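Local coordinates for glyoxalase 3 (Candida albicans, PDB 4LRU), which converts methylglyoxal to D-lactate in a single glutathione-independent step, detoxifying methylglyoxal made by the cell's own metabolism, at residues F28-R40 with D71-A85. Residues are numbered along the deposited sequence; the frame is centred on the assembly and turned at random.
With ACT (acetate ion), chain C.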
ATOM      1  N   PHE A  28       6.610  -4.351  -4.077  1.00 17.13           N
ATOM      2  CA  PHE A  28       7.091  -5.456  -3.251  1.00 18.84           C
ATOM      3  C   PHE A  28       6.083  -6.581  -3.320  1.00 18.74           C
ATOM      4  O   PHE A  28       4.977  -6.439  -2.823  1.00 18.13           O
ATOM      5  CB  PHE A  28       7.270  -5.012  -1.803  1.00 17.81           C
ATOM      6  CG  PHE A  28       8.250  -5.853  -1.049  1.00 19.14           C
ATOM      7  CD1 PHE A  28       7.873  -7.071  -0.514  1.00 21.26           C
ATOM      8  CD2 PHE A  28       9.577  -5.452  -0.910  1.00 23.24           C
ATOM      9  CE1 PHE A  28       8.793  -7.872   0.135  1.00 22.29           C
ATOM     10  CE2 PHE A  28      10.499  -6.245  -0.255  1.00 23.85           C
ATOM     11  CZ  PHE A  28      10.105  -7.454   0.276  1.00 22.80           C
ATOM     12  N   VAL A  29       6.444  -7.678  -3.976  1.00 18.96           N
ATOM     13  CA  VAL A  29       5.461  -8.660  -4.456  1.00 19.04           C
ATOM     14  C   VAL A  29       4.400  -8.996  -3.411  1.00 18.58           C
ATOM     15  O   VAL A  29       3.220  -8.857  -3.676  1.00 17.79           O
ATOM     16  CB  VAL A  29       6.123  -9.947  -4.943  1.00 22.15           C
ATOM     17  CG1 VAL A  29       5.073 -10.987  -5.311  1.00 20.10           C
ATOM     18  CG2 VAL A  29       7.000  -9.663  -6.157  1.00 21.16           C
ATOM     19  N   VAL A  30       4.806  -9.481  -2.244  1.00 19.85           N
ATOM     20  CA  VAL A  30       3.799  -9.989  -1.312  1.00 19.51           C
ATOM     21  C   VAL A  30       2.908  -8.909  -0.708  1.00 19.24           C
ATOM     22  O   VAL A  30       1.847  -9.217  -0.193  1.00 19.54           O
ATOM     23  CB  VAL A  30       4.382 -10.863  -0.181  1.00 20.37           C
ATOM     24  CG1 VAL A  30       4.900 -12.183  -0.744  1.00 20.75           C
ATOM     25  CG2 VAL A  30       5.460 -10.122   0.585  1.00 21.52           C
ATOM     26  N   GLU A  31       3.304  -7.637  -0.818  1.00 18.56           N
ATOM     27  CA  GLU A  31       2.439  -6.547  -0.380  1.00 17.24           C
ATOM     28  C   GLU A  31       1.249  -6.312  -1.282  1.00 18.57           C
ATOM     29  O   GLU A  31       0.275  -5.704  -0.863  1.00 19.57           O
ATOM     30  CB  GLU A  31       3.239  -5.243  -0.237  1.00 18.24           C
ATOM     31  CG  GLU A  31       4.251  -5.359   0.876  1.00 19.37           C
ATOM     32  CD  GLU A  31       5.086  -4.118   1.081  1.00 24.31           C
ATOM     33  OE1 GLU A  31       4.745  -3.048   0.526  1.00 20.55           O
ATOM     34  OE2 GLU A  31       6.069  -4.234   1.838  1.00 27.72           O
ATOM     35  N   ALA A  32       1.346  -6.794  -2.518  1.00 16.46           N
ATOM     36  CA  ALA A  32       0.216  -6.920  -3.418  1.00 18.23           C
ATOM     37  C   ALA A  32      -0.436  -8.291  -3.325  1.00 16.89           C
ATOM     38  O   ALA A  32      -1.668  -8.389  -3.286  1.00 19.59           O
ATOM     39  CB  ALA A  32       0.650  -6.657  -4.844  1.00 18.59           C
ATOM     40  N   LEU A  33       0.379  -9.343  -3.320  1.00 18.62           N
ATOM     41  CA  LEU A  33      -0.133 -10.716  -3.374  1.00 19.02           C
ATOM     42  C   LEU A  33      -0.916 -11.100  -2.109  1.00 19.37           C
ATOM     43  O   LEU A  33      -2.035 -11.608  -2.210  1.00 20.31           O
ATOM     44  CB  LEU A  33       1.005 -11.701  -3.649  1.00 19.73           C
ATOM     45  CG  LEU A  33       0.653 -13.143  -4.042  1.00 22.74           C
ATOM     46  CD1 LEU A  33       1.774 -13.787  -4.850  1.00 26.22           C
ATOM     47  CD2 LEU A  33       0.343 -13.980  -2.813  1.00 25.79           C
ATOM     48  N   HIS A  34      -0.345 -10.870  -0.935  1.00 18.74           N
ATOM     49  CA  HIS A  34      -1.021 -11.253   0.297  1.00 19.00           C
ATOM     50  C   HIS A  34      -2.378 -10.570   0.455  1.00 19.47           C
ATOM     51  O   HIS A  34      -3.388 -11.253   0.682  1.00 20.79           O
ATOM     52  CB  HIS A  34      -0.135 -11.013   1.524  1.00 19.29           C
ATOM     53  CG  HIS A  34       1.008 -11.970   1.634  1.00 19.61           C
ATOM     54  ND1 HIS A  34       1.983 -11.850   2.597  1.00 20.59           N
ATOM     55  CD2 HIS A  34       1.328 -13.071   0.913  1.00 21.99           C
ATOM     56  CE1 HIS A  34       2.856 -12.830   2.466  1.00 20.59           C
ATOM     57  NE2 HIS A  34       2.473 -13.596   1.461  1.00 22.46           N
ATOM     58  N   PRO A  35      -2.431  -9.232   0.297  1.00 17.69           N
ATOM     59  CA  PRO A  35      -3.737  -8.604   0.455  1.00 19.57           C
ATOM     60  C   PRO A  35      -4.710  -9.031  -0.634  1.00 19.74           C
ATOM     61  O   PRO A  35      -5.896  -9.225  -0.365  1.00 19.69           O
ATOM     62  CB  PRO A  35      -3.422  -7.101   0.405  1.00 20.27           C
ATOM     63  CG  PRO A  35      -1.987  -7.007   0.817  1.00 20.64           C
ATOM     64  CD  PRO A  35      -1.347  -8.236   0.253  1.00 18.21           C
ATOM     65  N   PHE A  36      -4.222  -9.205  -1.865  1.00 18.58           N
ATOM     66  CA  PHE A  36      -5.071  -9.730  -2.928  1.00 19.12           C
ATOM     67  C   PHE A  36      -5.723 -11.033  -2.468  1.00 20.10           C
ATOM     68  O   PHE A  36      -6.934 -11.231  -2.600  1.00 21.18           O
ATOM     69  CB  PHE A  36      -4.270  -9.963  -4.222  1.00 18.81           C
ATOM     70  CG  PHE A  36      -5.089 -10.563  -5.338  1.00 19.95           C
ATOM     71  CD1 PHE A  36      -5.869  -9.763  -6.161  1.00 22.04           C
ATOM     72  CD2 PHE A  36      -5.132 -11.939  -5.524  1.00 23.37           C
ATOM     73  CE1 PHE A  36      -6.625 -10.318  -7.174  1.00 21.32           C
ATOM     74  CE2 PHE A  36      -5.902 -12.502  -6.527  1.00 24.07           C
ATOM     75  CZ  PHE A  36      -6.654 -11.688  -7.351  1.00 24.33           C
ATOM     76  N   GLU A  37      -4.918 -11.932  -1.926  1.00 19.50           N
ATOM     77  CA  GLU A  37      -5.442 -13.251  -1.562  1.00 20.59           C
ATOM     78  C   GLU A  37      -6.409 -13.170  -0.376  1.00 19.77           C
ATOM     79  O   GLU A  37      -7.399 -13.901  -0.343  1.00 21.49           O
ATOM     80  CB  GLU A  37      -4.304 -14.232  -1.282  1.00 22.52           C
ATOM     81  CG  GLU A  37      -3.561 -14.693  -2.529  1.00 22.87           C
ATOM     82  CD  GLU A  37      -4.416 -15.605  -3.373  1.00 25.35           C
ATOM     83  OE1 GLU A  37      -4.563 -16.797  -3.008  1.00 31.25           O
ATOM     84  OE2 GLU A  37      -4.959 -15.141  -4.389  1.00 28.94           O
ATOM     85  N   VAL A  38      -6.110 -12.321   0.600  1.00 20.17           N
ATOM     86  CA  VAL A  38      -6.993 -12.161   1.763  1.00 19.43           C
ATOM     87  C   VAL A  38      -8.364 -11.663   1.298  1.00 21.74           C
ATOM     88  O   VAL A  38      -9.401 -12.215   1.660  1.00 21.76           O
ATOM     89  CB  VAL A  38      -6.401 -11.186   2.785  1.00 20.48           C
ATOM     90  CG1 VAL A  38      -7.426 -10.808   3.842  1.00 21.54           C
ATOM     91  CG2 VAL A  38      -5.177 -11.815   3.421  1.00 21.36           C
ATOM     92  N   PHE A  39      -8.360 -10.617   0.484  1.00 20.03           N
ATOM     93  CA  PHE A  39      -9.604 -10.056  -0.016  1.00 20.82           C
ATOM     94  C   PHE A  39     -10.322 -11.013  -0.976  1.00 21.53           C
ATOM     95  O   PHE A  39     -11.550 -11.076  -0.984  1.00 22.74           O
ATOM     96  CB  PHE A  39      -9.333  -8.713  -0.681  1.00 19.91           C
ATOM     97  CG  PHE A  39      -8.835  -7.642   0.262  1.00 18.73           C
ATOM     98  CD1 PHE A  39      -9.446  -7.411   1.480  1.00 19.94           C
ATOM     99  CD2 PHE A  39      -7.797  -6.811  -0.115  1.00 18.13           C
ATOM    100  CE1 PHE A  39      -8.995  -6.421   2.329  1.00 19.08           C
ATOM    101  CE2 PHE A  39      -7.342  -5.815   0.724  1.00 17.41           C
ATOM    102  CZ  PHE A  39      -7.947  -5.603   1.944  1.00 19.04           C
ATOM    103  N   ARG A  40      -9.568 -11.759  -1.777  1.00 21.79           N
ATOM    104  CA  ARG A  40     -10.174 -12.734  -2.677  1.00 22.89           C
ATOM    105  C   ARG A  40     -10.896 -13.812  -1.877  1.00 23.92           C
ATOM    106  O   ARG A  40     -12.040 -14.170  -2.180  1.00 25.10           O
ATOM    107  CB  ARG A  40      -9.128 -13.379  -3.585  1.00 23.92           C
ATOM    108  CG  ARG A  40      -9.717 -14.349  -4.597  1.00 27.52           C
ATOM    109  CD  ARG A  40      -8.653 -15.085  -5.405  1.00 26.48           C
ATOM    110  NE  ARG A  40      -7.775 -15.890  -4.558  1.00 28.76           N
ATOM    111  CZ  ARG A  40      -8.114 -17.049  -3.995  1.00 31.32           C
ATOM    112  NH1 ARG A  40      -9.319 -17.580  -4.197  1.00 34.44           N
ATOM    113  NH2 ARG A  40      -7.243 -17.697  -3.232  1.00 34.40           N
ATOM    114  N   ASP A  71       2.845 -18.857  -2.195  1.00 25.88           N
ATOM    115  CA  ASP A  71       2.937 -17.509  -2.792  1.00 26.18           C
ATOM    116  C   ASP A  71       3.623 -17.600  -4.156  1.00 26.56           C
ATOM    117  O   ASP A  71       3.156 -17.032  -5.137  1.00 27.24           O
ATOM    118  CB  ASP A  71       3.749 -16.549  -1.926  1.00 24.38           C
ATOM    119  CG  ASP A  71       3.063 -16.189  -0.619  1.00 24.21           C
ATOM    120  OD1 ASP A  71       1.844 -16.439  -0.423  1.00 23.81           O
ATOM    121  OD2 ASP A  71       3.773 -15.634   0.222  1.00 22.41           O
ATOM    122  N   LYS A  72       4.740 -18.312  -4.200  1.00 26.49           N
ATOM    123  CA  LYS A  72       5.534 -18.412  -5.423  1.00 24.14           C
ATOM    124  C   LYS A  72       4.783 -19.197  -6.486  1.00 25.96           C
ATOM    125  O   LYS A  72       4.830 -18.862  -7.671  1.00 27.60           O
ATOM    126  CB  LYS A  72       6.876 -19.066  -5.135  1.00 27.25           C
ATOM    127  CG  LYS A  72       7.701 -19.345  -6.378  1.00 29.55           C
ATOM    128  CD  LYS A  72       9.081 -19.869  -6.004  1.00 33.64           C
ATOM    129  CE  LYS A  72       9.787 -20.529  -7.175  1.00 37.66           C
ATOM    130  NZ  LYS A  72       9.812 -19.679  -8.400  1.00 38.21           N
ATOM    131  N   GLU A  73       4.086 -20.239  -6.053  1.00 27.57           N
ATOM    132  CA  GLU A  73       3.256 -21.026  -6.954  1.00 29.45           C
ATOM    133  C   GLU A  73       2.227 -20.128  -7.643  1.00 28.84           C
ATOM    134  O   GLU A  73       2.055 -20.170  -8.868  1.00 31.77           O
ATOM    135  CB  GLU A  73       2.560 -22.162  -6.187  1.00 31.63           C
ATOM    136  CG  GLU A  73       3.506 -23.260  -5.712  1.00 38.12           C
ATOM    137  CD  GLU A  73       2.830 -24.317  -4.848  1.00 44.28           C
ATOM    138  OE1 GLU A  73       1.694 -24.088  -4.373  1.00 52.99           O
ATOM    139  OE2 GLU A  73       3.453 -25.379  -4.626  1.00 48.99           O
ATOM    140  N   ILE A  74       1.566 -19.299  -6.846  1.00 27.85           N
ATOM    141  CA  ILE A  74       0.578 -18.364  -7.354  1.00 25.54           C
ATOM    142  C   ILE A  74       1.256 -17.369  -8.297  1.00 27.02           C
ATOM    143  O   ILE A  74       0.768 -17.079  -9.387  1.00 26.39           O
ATOM    144  CB  ILE A  74      -0.108 -17.616  -6.194  1.00 26.16           C
ATOM    145  CG1 ILE A  74      -1.083 -18.550  -5.473  1.00 29.64           C
ATOM    146  CG2 ILE A  74      -0.841 -16.382  -6.701  1.00 27.39           C
ATOM    147  CD1 ILE A  74      -1.464 -18.089  -4.081  1.00 27.63           C
ATOM    148  N   PHE A  75       2.405 -16.857  -7.878  1.00 24.14           N
ATOM    149  CA  PHE A  75       3.146 -15.916  -8.694  1.00 25.22           C
ATOM    150  C   PHE A  75       3.563 -16.514 -10.045  1.00 25.06           C
ATOM    151  O   PHE A  75       3.526 -15.824 -11.062  1.00 27.95           O
ATOM    152  CB  PHE A  75       4.368 -15.437  -7.917  1.00 24.55           C
ATOM    153  CG  PHE A  75       5.168 -14.381  -8.623  1.00 25.40           C
ATOM    154  CD1 PHE A  75       6.190 -14.734  -9.486  1.00 26.72           C
ATOM    155  CD2 PHE A  75       4.921 -13.035  -8.385  1.00 27.26           C
ATOM    156  CE1 PHE A  75       6.954 -13.767 -10.108  1.00 28.07           C
ATOM    157  CE2 PHE A  75       5.688 -12.060  -9.003  1.00 27.57           C
ATOM    158  CZ  PHE A  75       6.692 -12.430  -9.877  1.00 28.79           C
ATOM    159  N   ASP A  76       3.956 -17.783 -10.063  1.00 25.86           N
ATOM    160  CA  ASP A  76       4.499 -18.396 -11.281  1.00 27.54           C
ATOM    161  C   ASP A  76       3.411 -18.938 -12.191  1.00 30.48           C
ATOM    162  O   ASP A  76       3.646 -19.177 -13.377  1.00 35.32           O
ATOM    163  CB  ASP A  76       5.443 -19.545 -10.933  1.00 30.33           C
ATOM    164  CG  ASP A  76       6.775 -19.069 -10.392  1.00 29.28           C
ATOM    165  OD1 ASP A  76       7.131 -17.880 -10.590  1.00 31.60           O
ATOM    166  OD2 ASP A  76       7.473 -19.908  -9.795  1.00 31.63           O
ATOM    167  N   ASN A  77       2.240 -19.200 -11.626  1.00 30.09           N
ATOM    168  CA  ASN A  77       1.143 -19.777 -12.399  1.00 31.89           C
ATOM    169  C   ASN A  77       0.423 -18.661 -13.165  1.00 30.44           C
ATOM    170  O   ASN A  77      -0.328 -17.886 -12.578  1.00 27.84           O
ATOM    171  CB  ASN A  77       0.172 -20.496 -11.455  1.00 32.40           C
ATOM    172  CG  ASN A  77      -1.088 -20.970 -12.154  1.00 35.12           C
ATOM    173  OD1 ASN A  77      -1.151 -21.037 -13.379  1.00 35.40           O
ATOM    174  ND2 ASN A  77      -2.103 -21.314 -11.364  1.00 36.79           N
ATOM    175  N   VAL A  78       0.653 -18.595 -14.473  1.00 33.29           N
ATOM    176  CA  VAL A  78       0.139 -17.496 -15.287  1.00 34.43           C
ATOM    177  C   VAL A  78      -1.388 -17.433 -15.259  1.00 33.04           C
ATOM    178  O   VAL A  78      -1.968 -16.388 -15.552  1.00 33.20           O
ATOM    179  CB  VAL A  78       0.597 -17.598 -16.761  1.00 39.22           C
ATOM    180  CG1 VAL A  78       2.115 -17.488 -16.856  1.00 43.81           C
ATOM    181  CG2 VAL A  78       0.092 -18.880 -17.401  1.00 40.50           C
ATOM    182  N   ASN A  79      -2.034 -18.546 -14.915  1.00 32.13           N
ATOM    183  CA  ASN A  79      -3.487 -18.596 -14.846  1.00 33.63           C
ATOM    184  C   ASN A  79      -4.064 -18.374 -13.451  1.00 32.34           C
ATOM    185  O   ASN A  79      -5.267 -18.456 -13.254  1.00 31.39           O
ATOM    186  CB  ASN A  79      -3.984 -19.925 -15.403  1.00 37.80           C
ATOM    187  CG  ASN A  79      -3.639 -20.094 -16.870  1.00 39.69           C
ATOM    188  OD1 ASN A  79      -3.880 -19.195 -17.676  1.00 40.64           O
ATOM    189  ND2 ASN A  79      -3.043 -21.225 -17.215  1.00 44.92           N
ATOM    190  N   SER A  80      -3.219 -18.051 -12.482  1.00 27.69           N
ATOM    191  CA  SER A  80      -3.708 -17.760 -11.144  1.00 27.60           C
ATOM    192  C   SER A  80      -4.567 -16.499 -11.163  1.00 25.86           C
ATOM    193  O   SER A  80      -4.372 -15.627 -12.008  1.00 26.10           O
ATOM    194  CB  SER A  80      -2.522 -17.579 -10.192  1.00 25.48           C
ATOM    195  OG  SER A  80      -1.829 -16.368 -10.445  1.00 25.78           O
ATOM    196  N   GLU A  81      -5.500 -16.392 -10.222  1.00 26.88           N
ATOM    197  CA  GLU A  81      -6.349 -15.219 -10.132  1.00 27.62           C
ATOM    198  C   GLU A  81      -5.499 -13.960  -9.948  1.00 25.85           C
ATOM    199  O   GLU A  81      -5.791 -12.925 -10.553  1.00 24.80           O
ATOM    200  CB  GLU A  81      -7.372 -15.361  -9.003  1.00 32.03           C
ATOM    201  CG  GLU A  81      -8.412 -16.444  -9.247  1.00 37.46           C
ATOM    202  CD  GLU A  81      -9.771 -16.115  -8.645  1.00 48.56           C
ATOM    203  OE1 GLU A  81     -10.430 -17.036  -8.100  1.00 50.14           O
ATOM    204  OE2 GLU A  81     -10.190 -14.939  -8.721  1.00 52.22           O
ATOM    205  N   PHE A  82      -4.424 -14.061  -9.162  1.00 23.93           N
ATOM    206  CA  PHE A  82      -3.476 -12.952  -9.006  1.00 22.18           C
ATOM    207  C   PHE A  82      -2.925 -12.467 -10.354  1.00 23.74           C
ATOM    208  O   PHE A  82      -2.915 -11.258 -10.627  1.00 23.25           O
ATOM    209  CB  PHE A  82      -2.329 -13.353  -8.073  1.00 22.05           C
ATOM    210  CG  PHE A  82      -1.334 -12.257  -7.815  1.00 22.58           C
ATOM    211  CD1 PHE A  82      -1.678 -11.141  -7.055  1.00 23.37           C
ATOM    212  CD2 PHE A  82      -0.035 -12.364  -8.295  1.00 23.52           C
ATOM    213  CE1 PHE A  82      -0.761 -10.137  -6.807  1.00 23.75           C
ATOM    214  CE2 PHE A  82       0.892 -11.366  -8.030  1.00 24.00           C
ATOM    215  CZ  PHE A  82       0.531 -10.262  -7.288  1.00 23.42           C
ATOM    216  N   ASN A  83      -2.456 -13.400 -11.173  1.00 24.83           N
ATOM    217  CA  ASN A  83      -1.902 -13.052 -12.489  1.00 24.44           C
ATOM    218  C   ASN A  83      -2.944 -12.548 -13.471  1.00 27.13           C
ATOM    219  O   ASN A  83      -2.672 -11.637 -14.255  1.00 26.09           O
ATOM    220  CB  ASN A  83      -1.098 -14.200 -13.087  1.00 25.36           C
ATOM    221  CG  ASN A  83       0.337 -14.190 -12.609  1.00 25.31           C
ATOM    222  OD1 ASN A  83       0.985 -13.144 -12.624  1.00 26.30           O
ATOM    223  ND2 ASN A  83       0.811 -15.316 -12.106  1.00 26.70           N
ATOM    224  N   VAL A  84      -4.150 -13.096 -13.402  1.00 25.88           N
ATOM    225  CA  VAL A  84      -5.250 -12.552 -14.185  1.00 28.38           C
ATOM    226  C   VAL A  84      -5.482 -11.094 -13.790  1.00 27.36           C
ATOM    227  O   VAL A  84      -5.667 -10.217 -14.648  1.00 28.25           O
ATOM    228  CB  VAL A  84      -6.532 -13.374 -13.980  1.00 28.83           C
ATOM    229  CG1 VAL A  84      -7.728 -12.685 -14.631  1.00 33.47           C
ATOM    230  CG2 VAL A  84      -6.353 -14.770 -14.560  1.00 29.70           C
ATOM    231  N   ALA A  85      -5.464 -10.832 -12.486  1.00 25.08           N
ATOM    232  CA  ALA A  85      -5.642  -9.481 -11.983  1.00 23.97           C
ATOM    233  C   ALA A  85      -4.528  -8.527 -12.421  1.00 25.86           C
ATOM    234  O   ALA A  85      -4.789  -7.364 -12.746  1.00 25.95           O
ATOM    235  CB  ALA A  85      -5.784  -9.495 -10.469  1.00 25.50           C
TER
HETATM  236  C   ACT C 302      10.281 -16.549  -8.995  1.00 54.20           C
HETATM  237  O   ACT C 302      10.363 -17.096  -7.872  1.00 50.95           O
HETATM  238  OXT ACT C 302       9.666 -17.073  -9.957  1.00 44.53           O
HETATM  239  CH3 ACT C 302      10.961 -15.228  -9.188  1.00 55.56           C
HETATM  240  O   HOH W   1      -4.485 -16.105  -6.976  1.00 24.88           O
HETATM  241  O   HOH W   2     -11.702 -17.000  -5.658  1.00 35.52           O
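Leu-33 lies over one face of the Phe-82 ring, its CG 4.1 Å from the ring centroid and almost exactly on the ring normal, a CH-pi contact. With CG anti to the backbone N (chi1 -167°), the leucine leans off helix 29-40 as a knob into a hole formed by Phe-82, Asp-71, Ile-74 and Phe-75. At its edge the Phe-82 ring meets Phe-36: the pair is T-shaped, with the edge of Phe-82 toward the face of Phe-36, centroids 5.6 Å apart and planes at 69°. Ala-85 CB also packs against Phe-36, 3.5 Å from its CE1, while Phe-36 also reaches Leu-9 and Ile-46 of the central sheet. Toward the start of the helix, Val-29 CG1 rests 3.7 Å from Phe-75 CD2, the two side chains crossing at about a right angle.

Polar contacts flank this apolar packing. His-34 NE2 donates to Asp-71 OD2 over 2.7 Å, nearly straight at 165°; the carboxylate oxygen lies in the imidazole plane but is approached from above its own plane. Val-30 CB backs one face of the same imidazole. Farther along, Arg-40 grips Glu-37 side-on through NE and NH2. The bend of Glu-37 at chi2 brings OE1 to within 3.5 Å of Ile-74 CD1, and a water links OE2 to Phe-82 N, a backbone amide in the first turn of helix 81-87. A second water joins Arg-40 NH1 to Glu-81 OE1.

Segments 71-76 and 81-85 thus both run roughly crosswise to helix 29-40, packed against helix 29-42, which itself packs on the central sheet of this DJ-1-type fold. Apolar and aromatic packing joins them, with one direct hydrogen bond between the segments; the buried Glu-37 carboxylate, paired with Arg-40, is probably stabilised as an anion.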